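Local coordinates for racemase (Pseudovibrio sp. JE062, PDB 3MKC), which belongs to the mandelate racemase / muconate lactonizing enzyme family of the enolase superfamily, combining a capping N-terminal domain with a TIM-barrel-like domain, at residues H65-N70 / A93-G98; G103-S108 / Y288-G293; V176-P181 / M208-L213. All coordinates share one frame; numbering follows the deposited sequence.

Interaction 1: residues H65-N70 / A93-G98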
ATOM      1  N   HIS A  65       6.527  29.951   7.436  1.00 21.87           N
ATOM      2  CA  HIS A  65       5.847  30.270   8.677  1.00 20.54           C
ATOM      3  C   HIS A  65       5.507  29.017   9.454  1.00 21.04           C
ATOM      4  O   HIS A  65       5.853  27.911   9.040  1.00 20.51           O
ATOM      5  CB  HIS A  65       4.599  31.130   8.412  1.00 21.73           C
ATOM      6  CG  HIS A  65       3.611  30.518   7.467  1.00 21.35           C
ATOM      7  ND1 HIS A  65       2.744  29.512   7.839  1.00 19.20           N
ATOM      8  CD2 HIS A  65       3.332  30.792   6.169  1.00 21.10           C
ATOM      9  CE1 HIS A  65       1.975  29.194   6.814  1.00 20.20           C
ATOM     10  NE2 HIS A  65       2.310  29.955   5.788  1.00 20.30           N
ATOM     11  N   LYS A  66       4.828  29.196  10.578  1.00 20.00           N
ATOM     12  CA  LYS A  66       4.481  28.090  11.454  1.00 21.23           C
ATOM     13  C   LYS A  66       3.892  26.867  10.773  1.00 20.57           C
ATOM     14  O   LYS A  66       4.219  25.738  11.132  1.00 19.38           O
ATOM     15  CB  LYS A  66       3.518  28.555  12.549  1.00 23.08           C
ATOM     16  CG  LYS A  66       3.179  27.447  13.537  1.00 25.80           C
ATOM     17  CD  LYS A  66       2.270  27.921  14.648  1.00 26.89           C
ATOM     18  CE  LYS A  66       1.956  26.779  15.599  1.00 27.35           C
ATOM     19  NZ  LYS A  66       1.060  27.218  16.692  1.00 32.06           N
ATOM     20  N   TRP A  67       3.028  27.091   9.793  1.00 19.96           N
ATOM     21  CA  TRP A  67       2.372  25.985   9.104  1.00 19.34           C
ATOM     22  C   TRP A  67       2.940  25.654   7.728  1.00 18.37           C
ATOM     23  O   TRP A  67       2.436  24.755   7.052  1.00 15.56           O
ATOM     24  CB  TRP A  67       0.877  26.277   8.999  1.00 20.45           C
ATOM     25  CG  TRP A  67       0.235  26.464  10.349  1.00 23.07           C
ATOM     26  CD1 TRP A  67      -0.021  25.494  11.275  1.00 23.09           C
ATOM     27  CD2 TRP A  67      -0.177  27.704  10.942  1.00 21.98           C
ATOM     28  NE1 TRP A  67      -0.564  26.054  12.408  1.00 24.15           N
ATOM     29  CE2 TRP A  67      -0.670  27.407  12.231  1.00 22.50           C
ATOM     30  CE3 TRP A  67      -0.177  29.035  10.511  1.00 25.19           C
ATOM     31  CZ2 TRP A  67      -1.159  28.393  13.095  1.00 23.88           C
ATOM     32  CZ3 TRP A  67      -0.663  30.018  11.370  1.00 25.96           C
ATOM     33  CH2 TRP A  67      -1.147  29.689  12.648  1.00 25.21           C
ATOM     34  N   LEU A  68       3.983  26.374   7.316  1.00 17.23           N
ATOM     35  CA  LEU A  68       4.613  26.138   6.019  1.00 16.87           C
ATOM     36  C   LEU A  68       6.102  25.914   6.261  1.00 18.12           C
ATOM     37  O   LEU A  68       6.932  26.791   6.042  1.00 17.98           O
ATOM     38  CB  LEU A  68       4.387  27.338   5.086  1.00 19.01           C
ATOM     39  CG  LEU A  68       4.885  27.252   3.639  1.00 22.75           C
ATOM     40  CD1 LEU A  68       4.458  25.948   3.020  1.00 23.81           C
ATOM     41  CD2 LEU A  68       4.327  28.428   2.835  1.00 23.68           C
ATOM     42  N   THR A  69       6.416  24.708   6.713  1.00 18.17           N
ATOM     43  CA  THR A  69       7.775  24.328   7.043  1.00 18.19           C
ATOM     44  C   THR A  69       8.285  23.236   6.114  1.00 17.11           C
ATOM     45  O   THR A  69       7.501  22.480   5.540  1.00 15.41           O
ATOM     46  CB  THR A  69       7.807  23.802   8.483  1.00 18.11           C
ATOM     47  OG1 THR A  69       7.083  24.706   9.328  1.00 17.96           O
ATOM     48  CG2 THR A  69       9.234  23.666   8.985  1.00 21.18           C
ATOM     49  N   ASN A  70       9.601  23.162   5.947  1.00 16.72           N
ATOM     50  CA  ASN A  70      10.172  22.110   5.128  1.00 15.78           C
ATOM     51  C   ASN A  70       9.846  20.836   5.922  1.00 16.34           C
ATOM     52  O   ASN A  70       9.975  20.822   7.145  1.00 17.43           O
ATOM     53  CB  ASN A  70      11.687  22.298   4.995  1.00 16.81           C
ATOM     54  CG  ASN A  70      12.343  21.156   4.260  1.00 17.08           C
ATOM     55  OD1 ASN A  70      12.549  20.083   4.825  1.00 20.23           O
ATOM     56  ND2 ASN A  70      12.658  21.371   2.984  1.00 17.58           N
ATOM     57  N   ALA A  93       3.693  21.121  11.421  1.00 13.12           N
ATOM     58  CA  ALA A  93       4.481  22.183  10.798  1.00 13.11           C
ATOM     59  C   ALA A  93       4.277  22.372   9.302  1.00 13.69           C
ATOM     60  O   ALA A  93       4.791  23.330   8.722  1.00 17.15           O
ATOM     61  CB  ALA A  93       5.966  21.949  11.087  1.00 11.87           C
ATOM     62  N   THR A  94       3.513  21.485   8.677  1.00 15.78           N
ATOM     63  CA  THR A  94       3.298  21.562   7.239  1.00 14.68           C
ATOM     64  C   THR A  94       1.824  21.660   6.838  1.00 14.78           C
ATOM     65  O   THR A  94       1.488  21.466   5.675  1.00 16.63           O
ATOM     66  CB  THR A  94       3.882  20.320   6.562  1.00 15.10           C
ATOM     67  OG1 THR A  94       3.257  19.158   7.122  1.00 14.39           O
ATOM     68  CG2 THR A  94       5.398  20.233   6.797  1.00 15.99           C
ATOM     69  N   GLN A  95       0.952  21.962   7.791  1.00 13.92           N
ATOM     70  CA  GLN A  95      -0.476  22.052   7.508  1.00 15.39           C
ATOM     71  C   GLN A  95      -0.868  22.948   6.339  1.00 14.27           C
ATOM     72  O   GLN A  95      -1.849  22.664   5.641  1.00 14.38           O
ATOM     73  CB  GLN A  95      -1.231  22.535   8.742  1.00 16.70           C
ATOM     74  CG  GLN A  95      -1.216  21.582   9.907  1.00 19.30           C
ATOM     75  CD  GLN A  95      -1.971  22.147  11.083  1.00 19.73           C
ATOM     76  OE1 GLN A  95      -3.190  22.303  11.033  1.00 20.53           O
ATOM     77  NE2 GLN A  95      -1.248  22.473  12.148  1.00 19.88           N
ATOM     78  N   TRP A  96      -0.124  24.030   6.116  1.00 13.21           N
ATOM     79  CA  TRP A  96      -0.493  24.933   5.037  1.00 13.30           C
ATOM     80  C   TRP A  96      -0.544  24.266   3.666  1.00 13.22           C
ATOM     81  O   TRP A  96      -1.372  24.634   2.835  1.00 13.17           O
ATOM     82  CB  TRP A  96       0.441  26.154   4.976  1.00 15.13           C
ATOM     83  CG  TRP A  96      -0.199  27.297   4.235  1.00 16.32           C
ATOM     84  CD1 TRP A  96       0.063  27.701   2.954  1.00 16.60           C
ATOM     85  CD2 TRP A  96      -1.271  28.127   4.705  1.00 16.26           C
ATOM     86  NE1 TRP A  96      -0.784  28.731   2.598  1.00 17.28           N
ATOM     87  CE2 TRP A  96      -1.612  29.008   3.654  1.00 17.89           C
ATOM     88  CE3 TRP A  96      -1.979  28.207   5.910  1.00 18.67           C
ATOM     89  CZ2 TRP A  96      -2.633  29.959   3.773  1.00 18.54           C
ATOM     90  CZ3 TRP A  96      -2.999  29.152   6.030  1.00 18.01           C
ATOM     91  CH2 TRP A  96      -3.315  30.014   4.965  1.00 19.90           C
ATOM     92  N   GLN A  97       0.321  23.285   3.426  1.00 12.87           N
ATOM     93  CA  GLN A  97       0.314  22.612   2.128  1.00 13.20           C
ATOM     94  C   GLN A  97       0.524  21.103   2.164  1.00 13.30           C
ATOM     95  O   GLN A  97       0.726  20.492   1.122  1.00 15.74           O
ATOM     96  CB  GLN A  97       1.365  23.234   1.194  1.00 13.45           C
ATOM     97  CG  GLN A  97       2.800  23.215   1.720  1.00 13.77           C
ATOM     98  CD  GLN A  97       3.783  23.910   0.775  1.00 15.52           C
ATOM     99  OE1 GLN A  97       3.385  24.715  -0.062  1.00 16.82           O
ATOM    100  NE2 GLN A  97       5.072  23.609   0.924  1.00 13.78           N
ATOM    101  N   GLY A  98       0.468  20.498   3.345  1.00 15.12           N
ATOM    102  CA  GLY A  98       0.688  19.062   3.411  1.00 15.46           C
ATOM    103  C   GLY A  98      -0.309  18.227   4.192  1.00 14.79           C
ATOM    104  O   GLY A  98      -0.049  17.054   4.449  1.00 16.10           O
TER
HETATM  105  O   HOH W   1      -1.935  24.535  14.204  1.00 21.90           O
HETATM  106  O   HOH W   2       5.876  21.859   3.468  1.00 20.57           O

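Interaction 2: residues G103-S108 / Y288-G293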
ATOM      1  N   GLY A 103       1.746  16.370  -0.362  1.00 12.32           N
ATOM      2  CA  GLY A 103       2.539  16.556   0.836  1.00 12.74           C
ATOM      3  C   GLY A 103       2.554  15.337   1.737  1.00 12.34           C
ATOM      4  O   GLY A 103       3.579  15.018   2.340  1.00 13.58           O
HETATM    5  N   MSE A 104       1.423  14.649   1.829  1.00 12.33           N
HETATM    6  CA  MSE A 104       1.334  13.470   2.682  1.00 11.82           C
HETATM    7  C   MSE A 104       2.148  12.300   2.141  1.00 10.89           C
HETATM    8  O   MSE A 104       2.588  11.450   2.911  1.00 13.41           O
HETATM    9  CB  MSE A 104      -0.131  13.045   2.863  1.00 12.45           C
HETATM   10  CG  MSE A 104      -0.922  13.951   3.814  1.00 13.06           C
HETATM   11 SE   MSE A 104      -0.209  14.094   5.604  1.00 16.88          SE
HETATM   12  CE  MSE A 104      -0.224  12.241   6.098  1.00 13.33           C
ATOM     13  N   PHE A 105       2.354  12.250   0.827  1.00 12.20           N
ATOM     14  CA  PHE A 105       3.142  11.153   0.272  1.00 12.78           C
ATOM     15  C   PHE A 105       4.556  11.309   0.835  1.00 13.03           C
ATOM     16  O   PHE A 105       5.190  10.336   1.237  1.00 13.80           O
ATOM     17  CB  PHE A 105       3.209  11.204  -1.262  1.00 11.85           C
ATOM     18  CG  PHE A 105       1.872  11.260  -1.953  1.00 12.54           C
ATOM     19  CD1 PHE A 105       0.676  11.058  -1.257  1.00 11.69           C
ATOM     20  CD2 PHE A 105       1.814  11.539  -3.319  1.00 10.77           C
ATOM     21  CE1 PHE A 105      -0.551  11.137  -1.917  1.00 11.22           C
ATOM     22  CE2 PHE A 105       0.591  11.620  -3.985  1.00  9.15           C
ATOM     23  CZ  PHE A 105      -0.594  11.419  -3.283  1.00 12.14           C
ATOM     24  N   ALA A 106       5.036  12.548   0.874  1.00 12.87           N
ATOM     25  CA  ALA A 106       6.369  12.834   1.386  1.00 12.78           C
ATOM     26  C   ALA A 106       6.487  12.464   2.863  1.00 11.82           C
ATOM     27  O   ALA A 106       7.473  11.861   3.287  1.00 12.70           O
ATOM     28  CB  ALA A 106       6.692  14.307   1.190  1.00 13.16           C
ATOM     29  N   LEU A 107       5.477  12.829   3.645  1.00 11.15           N
ATOM     30  CA  LEU A 107       5.493  12.517   5.062  1.00 11.90           C
ATOM     31  C   LEU A 107       5.504  10.996   5.218  1.00 11.89           C
ATOM     32  O   LEU A 107       6.216  10.460   6.061  1.00 14.13           O
ATOM     33  CB  LEU A 107       4.267  13.129   5.751  1.00 11.31           C
ATOM     34  CG  LEU A 107       4.164  13.058   7.279  1.00 13.95           C
ATOM     35  CD1 LEU A 107       3.143  14.072   7.756  1.00 16.75           C
ATOM     36  CD2 LEU A 107       3.766  11.655   7.728  1.00 15.03           C
ATOM     37  N   SER A 108       4.724  10.316   4.381  1.00 11.48           N
ATOM     38  CA  SER A 108       4.624   8.858   4.406  1.00 12.00           C
ATOM     39  C   SER A 108       5.985   8.174   4.241  1.00 13.58           C
ATOM     40  O   SER A 108       6.324   7.255   4.990  1.00 15.29           O
ATOM     41  CB  SER A 108       3.682   8.389   3.298  1.00 11.28           C
ATOM     42  OG  SER A 108       2.374   8.916   3.479  1.00 11.63           O
ATOM     43  N   TYR A 288       0.464   2.740   2.024  1.00 12.04           N
ATOM     44  CA  TYR A 288       1.618   2.949   2.896  1.00 12.24           C
ATOM     45  C   TYR A 288       2.382   4.214   2.557  1.00 13.38           C
ATOM     46  O   TYR A 288       2.738   5.001   3.436  1.00 14.01           O
ATOM     47  CB  TYR A 288       2.611   1.788   2.765  1.00 13.29           C
ATOM     48  CG  TYR A 288       2.041   0.417   3.001  1.00  9.91           C
ATOM     49  CD1 TYR A 288       1.999  -0.132   4.282  1.00 12.55           C
ATOM     50  CD2 TYR A 288       1.540  -0.338   1.942  1.00 10.93           C
ATOM     51  CE1 TYR A 288       1.473  -1.399   4.506  1.00 11.40           C
ATOM     52  CE2 TYR A 288       1.011  -1.606   2.155  1.00 12.23           C
ATOM     53  CZ  TYR A 288       0.977  -2.129   3.439  1.00 12.89           C
ATOM     54  OH  TYR A 288       0.419  -3.371   3.660  1.00 13.27           O
ATOM     55  N   ASN A 289       2.651   4.395   1.270  1.00 14.29           N
ATOM     56  CA  ASN A 289       3.440   5.529   0.819  1.00 14.56           C
ATOM     57  C   ASN A 289       2.639   6.752   0.404  1.00 14.71           C
ATOM     58  O   ASN A 289       3.166   7.648  -0.265  1.00 13.22           O
ATOM     59  CB  ASN A 289       4.361   5.084  -0.327  1.00 16.67           C
ATOM     60  CG  ASN A 289       3.608   4.380  -1.442  1.00 16.68           C
ATOM     61  OD1 ASN A 289       2.677   4.940  -2.025  1.00 17.80           O
ATOM     62  ND2 ASN A 289       4.008   3.141  -1.743  1.00 13.79           N
ATOM     63  N   ARG A 290       1.372   6.798   0.810  1.00 11.90           N
ATOM     64  CA  ARG A 290       0.516   7.927   0.475  1.00 12.09           C
ATOM     65  C   ARG A 290      -0.193   8.536   1.680  1.00 12.39           C
ATOM     66  O   ARG A 290      -0.144   9.748   1.900  1.00 13.35           O
ATOM     67  CB  ARG A 290      -0.576   7.507  -0.518  1.00 11.72           C
ATOM     68  CG  ARG A 290      -0.123   7.163  -1.930  1.00 10.51           C
ATOM     69  CD  ARG A 290      -1.309   6.611  -2.728  1.00  8.70           C
ATOM     70  NE  ARG A 290      -2.368   7.603  -2.930  1.00 11.65           N
ATOM     71  CZ  ARG A 290      -2.361   8.518  -3.896  1.00 11.22           C
ATOM     72  NH1 ARG A 290      -1.352   8.565  -4.757  1.00 11.71           N
ATOM     73  NH2 ARG A 290      -3.359   9.389  -4.001  1.00 10.72           N
ATOM     74  N   CYS A 291      -0.849   7.678   2.459  1.00 12.64           N
ATOM     75  CA  CYS A 291      -1.682   8.125   3.574  1.00 11.77           C
ATOM     76  C   CYS A 291      -1.093   8.575   4.890  1.00 10.90           C
ATOM     77  O   CYS A 291      -1.836   9.050   5.745  1.00 12.52           O
ATOM     78  CB  CYS A 291      -2.727   7.053   3.882  1.00 12.15           C
ATOM     79  SG  CYS A 291      -2.090   5.692   4.887  1.00 13.46           S
ATOM     80  N   GLY A 292       0.218   8.438   5.069  1.00  9.63           N
ATOM     81  CA  GLY A 292       0.817   8.837   6.330  1.00  8.80           C
ATOM     82  C   GLY A 292       1.707   7.741   6.898  1.00  9.40           C
ATOM     83  O   GLY A 292       2.084   7.789   8.059  1.00 12.02           O
ATOM     84  N   GLY A 293       2.016   6.736   6.080  1.00 10.36           N
ATOM     85  CA  GLY A 293       2.897   5.658   6.517  1.00 10.74           C
ATOM     86  C   GLY A 293       2.305   4.630   7.461  1.00 10.86           C
ATOM     87  O   GLY A 293       1.085   4.565   7.638  1.00 11.86           O
TER

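Interaction 3: residues V176-P181 / M208-L213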
ATOM      1  N   VAL A 176      -6.146 -13.798  -5.294  1.00 16.23           N
ATOM      2  CA  VAL A 176      -5.627 -12.972  -6.368  1.00 17.60           C
ATOM      3  C   VAL A 176      -6.635 -11.896  -6.752  1.00 17.74           C
ATOM      4  O   VAL A 176      -7.838 -12.056  -6.554  1.00 19.65           O
ATOM      5  CB  VAL A 176      -5.322 -13.820  -7.623  1.00 17.42           C
ATOM      6  CG1 VAL A 176      -4.243 -14.860  -7.302  1.00 18.91           C
ATOM      7  CG2 VAL A 176      -6.590 -14.506  -8.106  1.00 19.91           C
ATOM      8  N   LYS A 177      -6.137 -10.795  -7.295  1.00 18.84           N
ATOM      9  CA  LYS A 177      -7.008  -9.718  -7.729  1.00 17.48           C
ATOM     10  C   LYS A 177      -6.811  -9.512  -9.218  1.00 18.23           C
ATOM     11  O   LYS A 177      -5.682  -9.444  -9.693  1.00 19.41           O
ATOM     12  CB  LYS A 177      -6.680  -8.415  -6.996  1.00 18.11           C
ATOM     13  CG  LYS A 177      -7.620  -7.272  -7.365  1.00 15.64           C
ATOM     14  CD  LYS A 177      -7.469  -6.079  -6.427  1.00 17.12           C
ATOM     15  CE  LYS A 177      -6.172  -5.319  -6.668  1.00 18.18           C
ATOM     16  NZ  LYS A 177      -6.025  -4.165  -5.733  1.00 17.00           N
ATOM     17  N   VAL A 178      -7.915  -9.438  -9.949  1.00 17.76           N
ATOM     18  CA  VAL A 178      -7.871  -9.214 -11.387  1.00 18.60           C
ATOM     19  C   VAL A 178      -8.439  -7.825 -11.622  1.00 20.44           C
ATOM     20  O   VAL A 178      -9.053  -7.252 -10.726  1.00 20.92           O
ATOM     21  CB  VAL A 178      -8.727 -10.245 -12.136  1.00 18.39           C
ATOM     22  CG1 VAL A 178      -8.192 -11.647 -11.874  1.00 18.37           C
ATOM     23  CG2 VAL A 178     -10.178 -10.134 -11.690  1.00 17.14           C
ATOM     24  N   CYS A 179      -8.231  -7.279 -12.815  1.00 19.89           N
ATOM     25  CA  CYS A 179      -8.738  -5.949 -13.128  1.00 21.78           C
ATOM     26  C   CYS A 179      -9.508  -5.948 -14.431  1.00 22.24           C
ATOM     27  O   CYS A 179      -9.328  -6.830 -15.273  1.00 23.35           O
ATOM     28  CB  CYS A 179      -7.587  -4.953 -13.277  1.00 22.35           C
ATOM     29  SG  CYS A 179      -6.319  -5.031 -12.013  1.00 25.55           S
ATOM     30  N   VAL A 180     -10.372  -4.951 -14.589  1.00 21.66           N
ATOM     31  CA  VAL A 180     -11.129  -4.782 -15.818  1.00 21.27           C
ATOM     32  C   VAL A 180     -10.355  -3.682 -16.533  1.00 22.23           C
ATOM     33  O   VAL A 180     -10.306  -2.546 -16.061  1.00 20.97           O
ATOM     34  CB  VAL A 180     -12.573  -4.290 -15.551  1.00 20.40           C
ATOM     35  CG1 VAL A 180     -13.299  -4.059 -16.870  1.00 20.78           C
ATOM     36  CG2 VAL A 180     -13.333  -5.314 -14.725  1.00 20.00           C
ATOM     37  N   PRO A 181      -9.713  -4.004 -17.666  1.00 23.25           N
ATOM     38  CA  PRO A 181      -8.943  -3.009 -18.418  1.00 24.41           C
ATOM     39  C   PRO A 181      -9.674  -1.676 -18.597  1.00 25.37           C
ATOM     40  O   PRO A 181     -10.815  -1.637 -19.047  1.00 25.54           O
ATOM     41  CB  PRO A 181      -8.680  -3.718 -19.741  1.00 24.53           C
ATOM     42  CG  PRO A 181      -8.512  -5.139 -19.305  1.00 24.47           C
ATOM     43  CD  PRO A 181      -9.683  -5.309 -18.350  1.00 23.63           C
HETATM   44  N   MSE A 208     -11.007 -14.457  -4.942  1.00 15.09           N
HETATM   45  CA  MSE A 208     -10.795 -13.585  -6.088  1.00 14.52           C
HETATM   46  C   MSE A 208     -11.367 -12.198  -5.863  1.00 14.67           C
HETATM   47  O   MSE A 208     -12.565 -12.045  -5.622  1.00 14.39           O
HETATM   48  CB  MSE A 208     -11.440 -14.189  -7.333  1.00 15.71           C
HETATM   49  CG  MSE A 208     -11.184 -13.405  -8.612  1.00 17.84           C
HETATM   50 SE   MSE A 208     -11.808 -14.358 -10.176  1.00 31.04          SE
HETATM   51  CE  MSE A 208     -12.944 -13.044 -10.960  1.00 20.83           C
HETATM   52  N   MSE A 209     -10.497 -11.198  -5.958  1.00 14.80           N
HETATM   53  CA  MSE A 209     -10.879  -9.800  -5.792  1.00 15.41           C
HETATM   54  C   MSE A 209     -10.937  -9.156  -7.169  1.00 16.01           C
HETATM   55  O   MSE A 209     -10.330  -9.660  -8.114  1.00 16.65           O
HETATM   56  CB  MSE A 209      -9.854  -9.060  -4.938  1.00 15.95           C
HETATM   57  CG  MSE A 209      -9.819  -9.514  -3.478  1.00 17.50           C
HETATM   58 SE   MSE A 209      -8.890 -11.169  -3.117  1.00 24.11          SE
HETATM   59  CE  MSE A 209      -8.122 -10.675  -1.449  1.00 18.71           C
ATOM     60  N   VAL A 210     -11.663  -8.051  -7.289  1.00 15.71           N
ATOM     61  CA  VAL A 210     -11.781  -7.376  -8.579  1.00 15.68           C
ATOM     62  C   VAL A 210     -11.611  -5.862  -8.482  1.00 17.52           C
ATOM     63  O   VAL A 210     -12.221  -5.211  -7.627  1.00 16.05           O
ATOM     64  CB  VAL A 210     -13.150  -7.666  -9.236  1.00 15.61           C
ATOM     65  CG1 VAL A 210     -13.189  -7.067 -10.641  1.00 16.58           C
ATOM     66  CG2 VAL A 210     -13.395  -9.171  -9.290  1.00 16.53           C
ATOM     67  N   ASP A 211     -10.778  -5.323  -9.367  1.00 16.76           N
ATOM     68  CA  ASP A 211     -10.503  -3.892  -9.443  1.00 17.50           C
ATOM     69  C   ASP A 211     -11.176  -3.407 -10.718  1.00 18.25           C
ATOM     70  O   ASP A 211     -10.755  -3.760 -11.821  1.00 19.06           O
ATOM     71  CB  ASP A 211      -8.988  -3.654  -9.515  1.00 18.56           C
ATOM     72  CG  ASP A 211      -8.620  -2.183  -9.691  1.00 17.20           C
ATOM     73  OD1 ASP A 211      -9.524  -1.327  -9.746  1.00 19.05           O
ATOM     74  OD2 ASP A 211      -7.410  -1.887  -9.772  1.00 17.08           O
ATOM     75  N   TYR A 212     -12.228  -2.612 -10.568  1.00 16.96           N
ATOM     76  CA  TYR A 212     -12.964  -2.109 -11.720  1.00 17.38           C
ATOM     77  C   TYR A 212     -12.349  -0.839 -12.310  1.00 16.37           C
ATOM     78  O   TYR A 212     -12.836  -0.304 -13.306  1.00 17.85           O
ATOM     79  CB  TYR A 212     -14.432  -1.903 -11.331  1.00 16.83           C
ATOM     80  CG  TYR A 212     -15.128  -3.198 -10.958  1.00 15.66           C
ATOM     81  CD1 TYR A 212     -15.783  -3.967 -11.918  1.00 14.95           C
ATOM     82  CD2 TYR A 212     -15.097  -3.672  -9.651  1.00 15.94           C
ATOM     83  CE1 TYR A 212     -16.394  -5.182 -11.583  1.00 14.73           C
ATOM     84  CE2 TYR A 212     -15.696  -4.875  -9.305  1.00 15.10           C
ATOM     85  CZ  TYR A 212     -16.344  -5.629 -10.273  1.00 16.04           C
ATOM     86  OH  TYR A 212     -16.940  -6.825  -9.925  1.00 15.05           O
ATOM     87  N   LEU A 213     -11.263  -0.379 -11.695  1.00 17.33           N
ATOM     88  CA  LEU A 213     -10.536   0.799 -12.151  1.00 16.93           C
ATOM     89  C   LEU A 213     -11.356   2.050 -12.447  1.00 17.01           C
ATOM     90  O   LEU A 213     -11.120   2.738 -13.445  1.00 16.34           O
ATOM     91  CB  LEU A 213      -9.684   0.441 -13.378  1.00 18.22           C
ATOM     92  CG  LEU A 213      -8.471  -0.433 -13.061  1.00 20.35           C
ATOM     93  CD1 LEU A 213      -7.932  -1.079 -14.339  1.00 20.45           C
ATOM     94  CD2 LEU A 213      -7.405   0.417 -12.383  1.00 20.02           C
TER
HETATM   95  O   HOH W   3     -12.151  -0.632 -15.969  1.00 23.59           O

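Interaction 1: residues H65-N70 / A93-G98
His-65 holds its CG between its own backbone N and carbonyl carbon (chi1 56°), and Trp-96 turns CG away from its backbone N (chi1 -159°); together these torsions bring the two rings into a T-shaped stack. The imidazole supplies the edge and the indole the face: His-65 CE1 stands 3.9 Å from Trp-96 CG, near the rim of the five-membered ring, with the planes at 84°. The rotation of the imidazole is steadied from within its own loop, where the backbone N of Trp-67 donates to His-65 ND1 at 3.1 Å, somewhat out of the ring plane, and Leu-68 CB lies against one face. This bond sits in a type I turn from His-65 to Leu-68. Next to the stack, the backbones are joined by Trp-96 N donating to Trp-67 O at 2.8 Å. Ala-93 O is gripped twice by Thr-69, firmly by the hydroxyl OG1 at 2.7 Å and weakly by the backbone N at 2.9 Å. The exposed indole of Trp-67 presents its edge to Gln-95 NE2, which lies 3.4 Å from Trp-67 CD1, and one water accepts from both Trp-67 NE1 and Gln-95 NE2; the same amide nitrogen also bonds to Asp-92 O. The loop 65-70, between helices 52-59 and 83-93, is thus fastened over the passage from helix 83-93 into the short helix 95-98, while Tyr-58 of helix 52-59 packs against Thr-94 and Gln-97.

Interaction 2: residues G103-S108 / Y288-G293
Arg-290 runs beside the ring of Phe-105, the two side chains pointing the same way. Its CB starts 3.8 Å from Phe-105 CD1. The next carbon, CG, rises over the ring face in a CH-pi contact, 4.3 Å from the centroid and 25° off the normal. A bend at chi3 (65°) then turns the chain back along the phenyl group: Arg-290 NE passes Phe-105 CE1, and Arg-290 CZ comes nearest to Phe-105 CZ at the far end of the ring. At the tip, Arg-290 NH1 comes to 3.3 Å from Phe-105 CZ, which lies under one face of the guanidinium, toward its rim; the two planes are tilted by 44°, so this is not a flat stack. Beyond the ring, NH1 forms a salt bridge with Asp-49 and NH2 donates to Met-265 O.

One helical turn on, Ser-108 OG donates a hydrogen bond to Met-104 O at 2.6 Å and accepts a weak bond from Gly-292 N at 2.7 Å. Ser-108 N also binds Met-104 O, at 2.8 Å, the two donors approaching from opposite faces of the carbonyl plane. Met-104, a selenomethionine, folds its chain so that CE rests 3.6 Å from Gly-292 CA.

The contact joins helix 102-122 of the N-terminal domain to the barrel-domain loop leading into helix 293-306. Its chemistry is mixed: the phenyl ring meets both the CB-CG part and the guanidinium of Arg-290, whose charge is probably balanced by Asp-49, and a single serine hydroxyl links a helix carbonyl to the loop backbone in a buried setting.

Interaction 3: residues V176-P181 / M208-L213
Val-180 meets the ring of Tyr-212 obliquely, its CG2 4.0 Å from Tyr-212 CD1, while one face of the same ring carries Val-210 CG1, 3.5 Å above the plane and displaced toward the rim. The other flat group is the carboxylate of Asp-211, whose OD2 lies 4.0 Å from Cys-179 SG. With its CG anti to the backbone N (chi1 176°), Asp-211 brings OD1 back to its own chain, where Leu-213 N donates to it at 2.8 Å from above the carboxylate plane, 43° out of it. This Asx turn helps to fix the rotation of the carboxylate at the last residue of the strand; Leu-213 CD1 touches Cys-179 CB and Val-180 O.

The backbones form a parallel ladder. Met-209 N donates to Val-176 O, Val-178 N to Met-209 O, Asp-211 N to Val-178 O and Val-180 N to Asp-211 O, all within 2.9 to 3.0 Å, the strand axes splayed by 30°. A water donating to both Val-180 O and Tyr-212 O continues the link beyond the last bond. On the face bearing Lys-177, Met-209, Cys-179 and Asp-211, the lysine chain crosses Met-209 at about a right angle, Lys-177 CG 3.8 Å from Met-209 CB; its NZ forms a salt bridge with Glu-238 and bonds to Tyr-141 OH. The face of Val-176, Val-178, Met-208 and Val-210 is apolar and packs on helices 154-170 and 188-202.

Strand 175-179, helix 188-202 and strand 207-211 make a beta-alpha-beta crossover, the repeating unit of a TIM barrel. The inward polar groups Lys-177 and Asp-211, the latter with OD2 close to like-charged Glu-238 OE2, are consistent with an active site at the strands' carboxyl ends, as usual in this superfamily.

Interactions 2 and 3 are buried, whereas interaction 1 lies partly at the surface, its centre about 25 Å from that of the chain. Interactions 1 and 2 adjoin: Gly-98 O packs on Met-104 SE at 3.2 Å where helix 95-98 gives way to helix 102-122. Interaction 1 stays within the N-terminal domain, interaction 2 ties that domain to the barrel, and interaction 3 is internal to the barrel, on the opposite side of the chain's centre from interaction 1. The chemistry changes accordingly: aromatic rings and loop carbonyls outside; arginine on phenylalanine and a serine hydroxyl at the domain junction; a regular backbone ladder between strands in the barrel.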